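Local structure of glutaredoxin (3NZN) at residues Lys10-Val16 against Asp48-Tyr53; Leu42-Val47 against Glu99-Phe103. The protein probably acts as a thiol-disulfide oxidoreductase, passing reducing equivalents through a CxxC cysteine pair, as other glutaredoxins do. One frame throughout, in Å; residues are numbered along the deposited sequence.

How the interactions relate
Both contacts meet at the stretch that leads from helix 33-45 into strand 49-53, but they use it differently. Interaction 1 is strand pairing inside the mixed sheet: five backbone hydrogen bonds join 10-16 to 48-53, and partly exposed Lys10 and His15, with the buried Tyr51, hold a sulfate ion on the helix side. Interaction 2 is smaller, 243 Å² buried against 663 Å², and rests on apolar packing between the ends of helices 33-45 and 94-100, buried at Leu42, Val47 and Leu101 and exposed at Phe103. The two touch where Phe49 CE2 lies 3.7 Å from Leu42 CB.

Interaction 1. Residues Lys10-Val16 against Asp48-Tyr53; sequences KDRGNHV and DFDYVY. With SO4 (sulfate ion), chain F.
Tyr51 lays one face of its ring over the backbone of Gly13, whose CA sits 3.9 Å from the centroid of that ring and 28° off its normal, a CH-pi contact. The ring reaches this place because CG of Tyr51 stands between its own backbone N and carbonyl carbon (chi1 65°), which swings the phenol across the neighbouring strand. Its hydroxyl then donates at 2.6 Å to O4 of a sulfate probably from the crystallisation liquor. The Lys10 side chain comes in nearly perpendicular to that of Tyr51, and its NZ donates to Tyr51 OH at 3.1 Å. The same ammonium gives a shorter bond, NZ to sulfate O3 at 2.7 Å. From the other strand end His15 supplies the third donor group: its NE2 reaches sulfate O4 at 2.8 Å with the anion at the ring edge, while Phe49 CZ lies over one face of the imidazole, the two rings inclined at 41°. Beneath these side chains, strand 10-15 runs antiparallel beside 49-53, an edge strand of the core thioredoxin-type sheet, and extends that sheet on its N-terminal side. Gly13 and Tyr51 form a hydrogen-bonded pair, with Tyr51 N to Gly13 O at 2.8 Å, as do His15 and Phe49. An alanine in place of Tyr51 would remove the ring over Gly13 and is likely to cost Lys10 NZ one of its partners and leave His15 NE2 the remaining donor to sulfate O4 among these residues. On the opposite face, the carboxylate of Asp50 stacks against the Asn14 amide, its OD2 salt-bridged to Lys23.

Interaction 2. Residues Leu42-Val47 against Glu99-Phe103; sequences LTDLGV and ESLGF
Leu45 and Phe103 lie alongside each other and point opposite ways, with CD2 of Leu45 over the centre of the phenyl face. This CH-pi contact measures 4.0 Å from Leu45 CD2 to the Phe103 ring centroid and lies only 6° off the ring normal. It joins the C-terminal ends of helices 33-45 and 94-100, which pack beside one another in this thioredoxin-like fold. Both helices finish in Schellman motifs, with Gly46 and Gly102 both at positive phi; the chain turns there, and Val47 and Phe103 follow directly after the two glycines. In Leu45, CG is anti to the carbonyl carbon (chi1 -65°) and the chain continues extended at chi2, which carries the two methyls to different partners: CD2 to the aromatic face, CD1 to Leu101 CD1 at 4.0 Å. Val47 meets the same ring from its edge, in plane, through CG1 at 3.7 Å from Phe103 CE2. Its other methyl, CG2, turns instead to Leu101, 4.2 Å from CD1. That one methyl of Leu101 is therefore touched by Leu42, Leu45 and Val47. Deeper in, Leu42 also rests on Met26, and Leu101 on Val24, which ties the helix ends to the sheet. Leu42 and Leu101 cross at about a right angle, meeting methyl to methyl with CD2 of Leu42 3.5 Å from CD1 of Leu101.

Interaction 1. Residues Lys10-Val16 against Asp48-Tyr53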
loop_
_atom_site.group_PDB
_atom_site.type_symbol
_atom_site.label_atom_id
_atom_site.label_comp_id
_atom_site.label_asym_id
_atom_site.label_seq_id
_atom_site.Cartn_x
_atom_site.Cartn_y
_atom_site.Cartn_z
ATOM N N LYS A 10 -9.378 3.521 -14.205
ATOM C CA LYS A 10 -10.221 4.361 -13.442
ATOM C C LYS A 10 -9.771 4.440 -12.003
ATOM O O LYS A 10 -9.586 3.378 -11.368
ATOM C CB LYS A 10 -11.691 3.899 -13.527
ATOM C CG LYS A 10 -12.645 4.856 -12.847
ATOM C CD LYS A 10 -14.052 4.470 -13.010
ATOM C CE LYS A 10 -14.421 3.169 -12.342
ATOM N NZ LYS A 10 -15.878 2.826 -12.650
ATOM N N ASP A 11 -9.529 5.656 -11.503
ATOM C CA ASP A 11 -9.053 5.781 -10.142
ATOM C C ASP A 11 -10.012 6.564 -9.208
ATOM O O ASP A 11 -9.830 6.569 -8.040
ATOM C CB ASP A 11 -7.603 6.307 -10.063
ATOM C CG ASP A 11 -7.438 7.679 -10.652
ATOM O OD1 ASP A 11 -8.369 8.369 -11.070
ATOM O OD2 ASP A 11 -6.236 8.048 -10.773
ATOM N N ARG A 12 -11.049 7.210 -9.794
ATOM C CA ARG A 12 -12.011 8.022 -9.021
ATOM C C ARG A 12 -13.244 8.137 -9.829
ATOM O O ARG A 12 -13.214 8.181 -11.027
ATOM C CB ARG A 12 -11.497 9.446 -8.846
ATOM C CG ARG A 12 -10.206 9.794 -8.230
ATOM C CD ARG A 12 -9.955 11.301 -8.233
ATOM N NE ARG A 12 -8.515 11.528 -8.270
ATOM C CZ ARG A 12 -7.824 11.604 -9.416
ATOM N NH1 ARG A 12 -6.591 11.924 -9.396
ATOM N NH2 ARG A 12 -8.377 11.430 -10.617
ATOM N N GLY A 13 -14.378 8.239 -9.130
ATOM C CA GLY A 13 -15.673 8.641 -9.726
ATOM C C GLY A 13 -16.390 9.587 -8.789
ATOM O O GLY A 13 -16.292 9.507 -7.607
ATOM N N ASN A 14 -17.251 10.393 -9.416
ATOM C CA ASN A 14 -18.102 11.355 -8.696
ATOM C C ASN A 14 -19.497 11.303 -9.256
ATOM O O ASN A 14 -19.689 11.647 -10.358
ATOM C CB ASN A 14 -17.521 12.813 -8.887
ATOM C CG ASN A 14 -16.070 13.043 -8.311
ATOM O OD1 ASN A 14 -15.298 12.175 -8.087
ATOM N ND2 ASN A 14 -15.813 14.308 -7.980
ATOM N N HIS A 15 -20.366 10.802 -8.416
ATOM C CA HIS A 15 -21.776 10.754 -8.797
ATOM C C HIS A 15 -22.459 11.969 -8.174
ATOM O O HIS A 15 -22.619 12.044 -6.953
ATOM C CB HIS A 15 -22.404 9.472 -8.273
ATOM C CG HIS A 15 -21.826 8.268 -8.938
ATOM N ND1 HIS A 15 -22.553 7.122 -9.099
ATOM C CD2 HIS A 15 -20.613 8.039 -9.499
ATOM C CE1 HIS A 15 -21.805 6.221 -9.718
ATOM N NE2 HIS A 15 -20.628 6.754 -9.985
ATOM N N VAL A 16 -22.914 12.896 -9.001
ATOM C CA VAL A 16 -23.412 14.174 -8.573
ATOM C C VAL A 16 -24.694 14.526 -9.364
ATOM O O VAL A 16 -25.007 15.695 -9.608
ATOM C CB VAL A 16 -22.383 15.332 -8.554
ATOM C CG1 VAL A 16 -22.785 16.343 -7.578
ATOM C CG2 VAL A 16 -20.978 14.834 -8.343
ATOM N N ASP A 48 -25.698 11.451 -3.888
ATOM C CA ASP A 48 -24.445 11.950 -4.502
ATOM C C ASP A 48 -23.322 11.421 -3.607
ATOM O O ASP A 48 -23.302 11.455 -2.416
ATOM C CB ASP A 48 -24.425 13.429 -4.519
ATOM C CG ASP A 48 -25.372 14.078 -5.431
ATOM O OD1 ASP A 48 -26.019 13.416 -6.202
ATOM O OD2 ASP A 48 -25.536 15.344 -5.262
ATOM N N PHE A 49 -22.241 10.924 -4.296
ATOM C CA PHE A 49 -21.024 10.478 -3.580
ATOM C C PHE A 49 -19.876 10.417 -4.598
ATOM O O PHE A 49 -20.062 10.292 -5.736
ATOM C CB PHE A 49 -21.220 9.099 -2.921
ATOM C CG PHE A 49 -21.335 7.968 -3.853
ATOM C CD1 PHE A 49 -20.207 7.092 -4.034
ATOM C CD2 PHE A 49 -22.450 7.638 -4.550
ATOM C CE1 PHE A 49 -20.288 6.016 -4.851
ATOM C CE2 PHE A 49 -22.561 6.586 -5.371
ATOM C CZ PHE A 49 -21.438 5.725 -5.549
ATOM N N ASP A 50 -18.698 10.515 -3.964
ATOM C CA ASP A 50 -17.446 10.247 -4.683
ATOM C C ASP A 50 -16.858 8.949 -4.146
ATOM O O ASP A 50 -17.000 8.584 -3.047
ATOM C CB ASP A 50 -16.478 11.376 -4.393
ATOM C CG ASP A 50 -16.926 12.687 -4.869
ATOM O OD1 ASP A 50 -17.857 12.797 -5.642
ATOM O OD2 ASP A 50 -16.316 13.627 -4.409
ATOM N N TYR A 51 -16.016 8.361 -5.038
ATOM C CA TYR A 51 -15.195 7.190 -4.625
ATOM C C TYR A 51 -13.783 7.347 -5.265
ATOM O O TYR A 51 -13.611 7.977 -6.262
ATOM C CB TYR A 51 -15.846 5.901 -4.913
ATOM C CG TYR A 51 -16.057 5.574 -6.328
ATOM C CD1 TYR A 51 -15.100 4.827 -7.017
ATOM C CD2 TYR A 51 -17.113 6.109 -7.063
ATOM C CE1 TYR A 51 -15.257 4.544 -8.322
ATOM C CE2 TYR A 51 -17.278 5.815 -8.403
ATOM C CZ TYR A 51 -16.324 5.035 -9.016
ATOM O OH TYR A 51 -16.425 4.735 -10.333
ATOM N N VAL A 52 -12.859 6.748 -4.502
ATOM C CA VAL A 52 -11.397 6.776 -4.887
ATOM C C VAL A 52 -10.888 5.382 -4.654
ATOM O O VAL A 52 -11.070 4.771 -3.637
ATOM C CB VAL A 52 -10.666 7.748 -3.949
ATOM C CG1 VAL A 52 -9.142 7.752 -4.236
ATOM C CG2 VAL A 52 -11.238 9.178 -4.120
ATOM N N TYR A 53 -10.129 4.894 -5.723
ATOM C CA TYR A 53 -9.431 3.636 -5.589
ATOM C C TYR A 53 -7.953 3.918 -5.250
ATOM O O TYR A 53 -7.180 4.369 -6.172
ATOM C CB TYR A 53 -9.528 2.834 -6.873
ATOM C CG TYR A 53 -10.925 2.319 -7.168
ATOM C CD1 TYR A 53 -11.748 1.833 -6.157
ATOM C CD2 TYR A 53 -11.413 2.306 -8.440
ATOM C CE1 TYR A 53 -13.019 1.371 -6.445
ATOM C CE2 TYR A 53 -12.723 1.838 -8.735
ATOM C CZ TYR A 53 -13.483 1.396 -7.725
ATOM O OH TYR A 53 -14.788 0.972 -8.002
HETATM S S SO4 F . -18.598 5.531 -12.904
HETATM O O1 SO4 F . -18.657 6.869 -13.600
HETATM O O2 SO4 F . -19.892 4.865 -13.067
HETATM O O3 SO4 F . -17.597 4.732 -13.448
HETATM O O4 SO4 F . -18.412 5.946 -11.475
HETATM O O HOH W 1 -15.881 0.870 -10.512
HETATM O O HOH W 2 -20.578 13.724 -5.007
#

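Interaction 2. Residues Leu42-Val47 against Glu99-Phe103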
loop_
_atom_site.group_PDB
_atom_site.type_symbol
_atom_site.label_atom_id
_atom_site.label_comp_id
_atom_site.label_asym_id
_atom_site.label_seq_id
_atom_site.Cartn_x
_atom_site.Cartn_y
_atom_site.Cartn_z
ATOM N N LEU A 42 -24.369 2.815 -1.969
ATOM C CA LEU A 42 -24.466 4.227 -2.224
ATOM C C LEU A 42 -25.204 4.499 -3.523
ATOM O O LEU A 42 -26.054 5.418 -3.546
ATOM C CB LEU A 42 -23.077 4.854 -2.194
ATOM C CG LEU A 42 -22.345 4.774 -0.879
ATOM C CD1 LEU A 42 -20.858 5.212 -0.954
ATOM C CD2 LEU A 42 -22.975 5.607 0.259
ATOM N N THR A 43 -24.960 3.697 -4.538
ATOM C CA THR A 43 -25.644 3.846 -5.790
ATOM C C THR A 43 -27.179 3.581 -5.571
ATOM O O THR A 43 -28.027 4.306 -6.048
ATOM C CB THR A 43 -25.069 2.855 -6.792
ATOM O OG1 THR A 43 -23.681 3.169 -7.005
ATOM C CG2 THR A 43 -25.762 2.848 -8.083
ATOM N N ASP A 44 -27.481 2.517 -4.852
ATOM C CA ASP A 44 -28.876 2.108 -4.689
ATOM C C ASP A 44 -29.644 3.046 -3.806
ATOM O O ASP A 44 -30.899 3.075 -3.914
ATOM C CB ASP A 44 -28.893 0.675 -4.052
ATOM C CG ASP A 44 -28.456 -0.432 -5.031
ATOM O OD1 ASP A 44 -28.289 -0.093 -6.245
ATOM O OD2 ASP A 44 -28.316 -1.570 -4.577
ATOM N N LEU A 45 -29.001 3.831 -2.947
ATOM C CA LEU A 45 -29.656 4.874 -2.107
ATOM C C LEU A 45 -29.907 6.102 -2.908
ATOM O O LEU A 45 -30.652 6.995 -2.477
ATOM C CB LEU A 45 -28.863 5.141 -0.861
ATOM C CG LEU A 45 -28.716 4.062 0.127
ATOM C CD1 LEU A 45 -27.751 4.427 1.269
ATOM C CD2 LEU A 45 -30.033 3.658 0.769
ATOM N N GLY A 46 -29.250 6.270 -4.090
ATOM C CA GLY A 46 -29.544 7.467 -4.937
ATOM C C GLY A 46 -28.858 8.729 -4.497
ATOM O O GLY A 46 -29.217 9.791 -4.969
ATOM N N VAL A 47 -27.897 8.609 -3.572
ATOM C CA VAL A 47 -27.198 9.784 -3.010
ATOM C C VAL A 47 -25.994 10.222 -3.933
ATOM O O VAL A 47 -25.420 9.372 -4.615
ATOM C CB VAL A 47 -26.761 9.564 -1.612
ATOM C CG1 VAL A 47 -27.928 9.235 -0.678
ATOM C CG2 VAL A 47 -25.639 8.494 -1.456
ATOM N N GLU A 99 -28.390 4.845 7.622
ATOM C CA GLU A 99 -28.912 5.747 8.662
ATOM C C GLU A 99 -28.151 7.049 8.671
ATOM O O GLU A 99 -28.688 8.145 8.790
ATOM C CB GLU A 99 -28.896 5.089 9.988
ATOM C CG GLU A 99 -29.906 3.977 10.148
ATOM C CD GLU A 99 -30.123 3.425 11.488
ATOM O OE1 GLU A 99 -29.310 3.654 12.363
ATOM O OE2 GLU A 99 -31.186 2.735 11.672
ATOM N N SER A 100 -26.796 6.967 8.541
ATOM C CA SER A 100 -26.013 8.163 8.578
ATOM C C SER A 100 -26.338 9.073 7.455
ATOM O O SER A 100 -26.257 10.295 7.627
ATOM C CB SER A 100 -24.494 7.789 8.488
ATOM O OG SER A 100 -24.069 7.102 9.632
ATOM N N LEU A 101 -26.760 8.544 6.317
ATOM C CA LEU A 101 -27.122 9.308 5.160
ATOM C C LEU A 101 -28.618 9.814 5.135
ATOM O O LEU A 101 -29.013 10.434 4.180
ATOM C CB LEU A 101 -26.851 8.502 3.922
ATOM C CG LEU A 101 -25.358 8.316 3.617
ATOM C CD1 LEU A 101 -25.173 7.226 2.500
ATOM C CD2 LEU A 101 -24.745 9.632 3.162
ATOM N N GLY A 102 -29.311 9.522 6.220
ATOM C CA GLY A 102 -30.671 10.083 6.376
ATOM C C GLY A 102 -31.765 9.180 5.943
ATOM O O GLY A 102 -32.905 9.705 5.737
ATOM N N PHE A 103 -31.559 7.899 5.865
ATOM C CA PHE A 103 -32.587 6.916 5.563
ATOM C C PHE A 103 -33.059 6.182 6.790
ATOM O O PHE A 103 -32.286 5.775 7.623
ATOM C CB PHE A 103 -32.137 5.962 4.504
ATOM C CG PHE A 103 -31.827 6.595 3.194
ATOM C CD1 PHE A 103 -32.774 6.750 2.181
ATOM C CD2 PHE A 103 -30.520 7.115 2.986
ATOM C CE1 PHE A 103 -32.459 7.326 0.977
ATOM C CE2 PHE A 103 -30.238 7.738 1.777
ATOM C CZ PHE A 103 -31.203 7.846 0.765
#